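Local atomic coordinates of type 4 fimbrial biogenesis protein PilF (Pseudomonas aeruginosa, PDB entry 2HO1), a protein that is an outer membrane lipoprotein of the type IV pilus system, needed for the outer membrane localization of PilQ and its assembly into dodecameric secretins. Residues 157-160 with 161-165. Sequence-based numbering, arbitrary orientation.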
loop_
_atom_site.group_PDB
_atom_site.type_symbol
_atom_site.label_atom_id
_atom_site.label_comp_id
_atom_site.label_asym_id
_atom_site.label_seq_id
_atom_site.Cartn_x
_atom_site.Cartn_y
_atom_site.Cartn_z
ATOM N N PRO A 157 5.631 -15.408 -2.697
ATOM C CA PRO A 157 6.862 -15.079 -3.413
ATOM C C PRO A 157 6.725 -14.238 -4.685
ATOM O O PRO A 157 7.633 -13.458 -4.997
ATOM C CB PRO A 157 7.502 -16.451 -3.669
ATOM C CG PRO A 157 6.327 -17.382 -3.743
ATOM C CD PRO A 157 5.471 -16.871 -2.583
ATOM N N ALA A 158 5.620 -14.383 -5.423
ATOM C CA ALA A 158 5.458 -13.578 -6.634
ATOM C C ALA A 158 5.216 -12.112 -6.210
ATOM O O ALA A 158 5.711 -11.160 -6.819
ATOM C CB ALA A 158 4.281 -14.113 -7.486
ATOM N N GLN A 159 4.467 -11.952 -5.136
ATOM C CA GLN A 159 4.172 -10.645 -4.604
ATOM C C GLN A 159 5.463 -10.032 -4.017
ATOM O O GLN A 159 5.737 -8.852 -4.204
ATOM C CB GLN A 159 3.118 -10.776 -3.512
ATOM C CG GLN A 159 2.699 -9.477 -2.923
ATOM C CD GLN A 159 1.599 -9.665 -1.914
ATOM O OE1 GLN A 159 1.836 -9.650 -0.688
ATOM N NE2 GLN A 159 0.378 -9.860 -2.421
ATOM N N ALA A 160 6.245 -10.846 -3.311
ATOM C CA ALA A 160 7.494 -10.379 -2.728
ATOM C C ALA A 160 8.378 -9.822 -3.852
ATOM O O ALA A 160 8.982 -8.742 -3.731
ATOM C CB ALA A 160 8.223 -11.553 -2.011
ATOM N N LYS A 161 8.413 -10.567 -4.952
ATOM C CA LYS A 161 9.222 -10.206 -6.103
ATOM C C LYS A 161 8.862 -8.826 -6.617
ATOM O O LYS A 161 9.765 -8.007 -6.891
ATOM C CB LYS A 161 9.051 -11.265 -7.203
ATOM C CG LYS A 161 9.890 -11.073 -8.438
ATOM C CD LYS A 161 9.513 -12.168 -9.424
ATOM C CE LYS A 161 10.040 -11.944 -10.837
ATOM N NZ LYS A 161 9.423 -12.981 -11.740
ATOM N N GLU A 162 7.563 -8.555 -6.757
ATOM C CA GLU A 162 7.136 -7.237 -7.229
ATOM C C GLU A 162 7.580 -6.136 -6.260
ATOM O O GLU A 162 7.999 -5.070 -6.686
ATOM C CB GLU A 162 5.613 -7.192 -7.477
ATOM C CG GLU A 162 5.225 -8.039 -8.685
ATOM C CD GLU A 162 3.787 -7.864 -9.176
ATOM O OE1 GLU A 162 3.269 -6.717 -9.253
ATOM O OE2 GLU A 162 3.180 -8.904 -9.522
ATOM N N TYR A 163 7.517 -6.395 -4.959
ATOM C CA TYR A 163 7.947 -5.396 -4.007
ATOM C C TYR A 163 9.451 -5.204 -4.119
ATOM O O TYR A 163 9.929 -4.075 -4.132
ATOM C CB TYR A 163 7.538 -5.781 -2.584
ATOM C CG TYR A 163 6.067 -5.474 -2.285
ATOM C CD1 TYR A 163 5.526 -4.196 -2.534
ATOM C CD2 TYR A 163 5.226 -6.447 -1.736
ATOM C CE1 TYR A 163 4.177 -3.900 -2.237
ATOM C CE2 TYR A 163 3.900 -6.161 -1.439
ATOM C CZ TYR A 163 3.383 -4.904 -1.684
ATOM O OH TYR A 163 2.097 -4.641 -1.330
ATOM N N PHE A 164 10.203 -6.298 -4.218
ATOM C CA PHE A 164 11.649 -6.190 -4.370
ATOM C C PHE A 164 12.044 -5.405 -5.632
ATOM O O PHE A 164 12.981 -4.609 -5.591
ATOM C CB PHE A 164 12.301 -7.580 -4.361
ATOM C CG PHE A 164 12.262 -8.254 -3.001
ATOM C CD1 PHE A 164 12.513 -7.521 -1.844
ATOM C CD2 PHE A 164 11.978 -9.615 -2.883
ATOM C CE1 PHE A 164 12.475 -8.139 -0.596
ATOM C CE2 PHE A 164 11.938 -10.234 -1.653
ATOM C CZ PHE A 164 12.184 -9.506 -0.508
ATOM N N GLU A 165 11.336 -5.619 -6.738
ATOM C CA GLU A 165 11.630 -4.866 -7.949
ATOM C C GLU A 165 11.376 -3.371 -7.747
ATOM O O GLU A 165 12.133 -2.534 -8.268
ATOM C CB GLU A 165 10.803 -5.394 -9.130
ATOM C CG GLU A 165 11.328 -6.703 -9.677
ATOM C CD GLU A 165 10.339 -7.419 -10.590
ATOM O OE1 GLU A 165 9.142 -7.052 -10.594
ATOM O OE2 GLU A 165 10.749 -8.376 -11.285
#
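The carbonyl O of Ala160 accepts the backbone N of Phe164 at 2.8 Å, the shortest of four successive i to i+4 bonds in the first turns of helix 157-170. This helix and helix 140-153, against which it packs, probably make up the antiparallel helix pair of the fourth tetratricopeptide repeat. The N-H of Phe164 points almost straight at its acceptor (167°), whereas at the start of the series the N of Lys161 stands above the carbonyl plane of Pro157, 3.0 Å from the O of Pro157. Between these two, Glu162 and Tyr163 bond in the same way to Ala158 and Gln159.

Two side-chain pairs one turn apart accompany this ladder. With its CG anti to the backbone N (chi1 -178°), Gln159 runs out extended alongside the Tyr163 ring, both pointing the same way; CG of Gln159 lies 3.8 Å from CE2 of Tyr163. The amide plane is turned 75° from the ring, and it is the aliphatic CG that meets the ring carbon. Their polar ends take different partners: OE1 of Gln159 bonds Ser151 on helix 140-153, and the hydroxyl of Tyr163 bonds that of Tyr125, linking this turn to helix 121-131.

Ala160 and Phe164 form the other pair, both buried. The small methyl of Ala160 also touches Ser151 and Leu152 on helix 140-153, while the Phe164 ring reaches Met181 on helix 175-187, so the pair bridges these two helices. At the beginning of the helix, Asp101 of the second subunit accepts the backbone N-H groups of Ala158 and Gln159. The Phe164 ring turns back toward the preceding turn, with CD2 3.2 Å from the O of Ala160 and CE2 4.0 Å from the CB of Ala160.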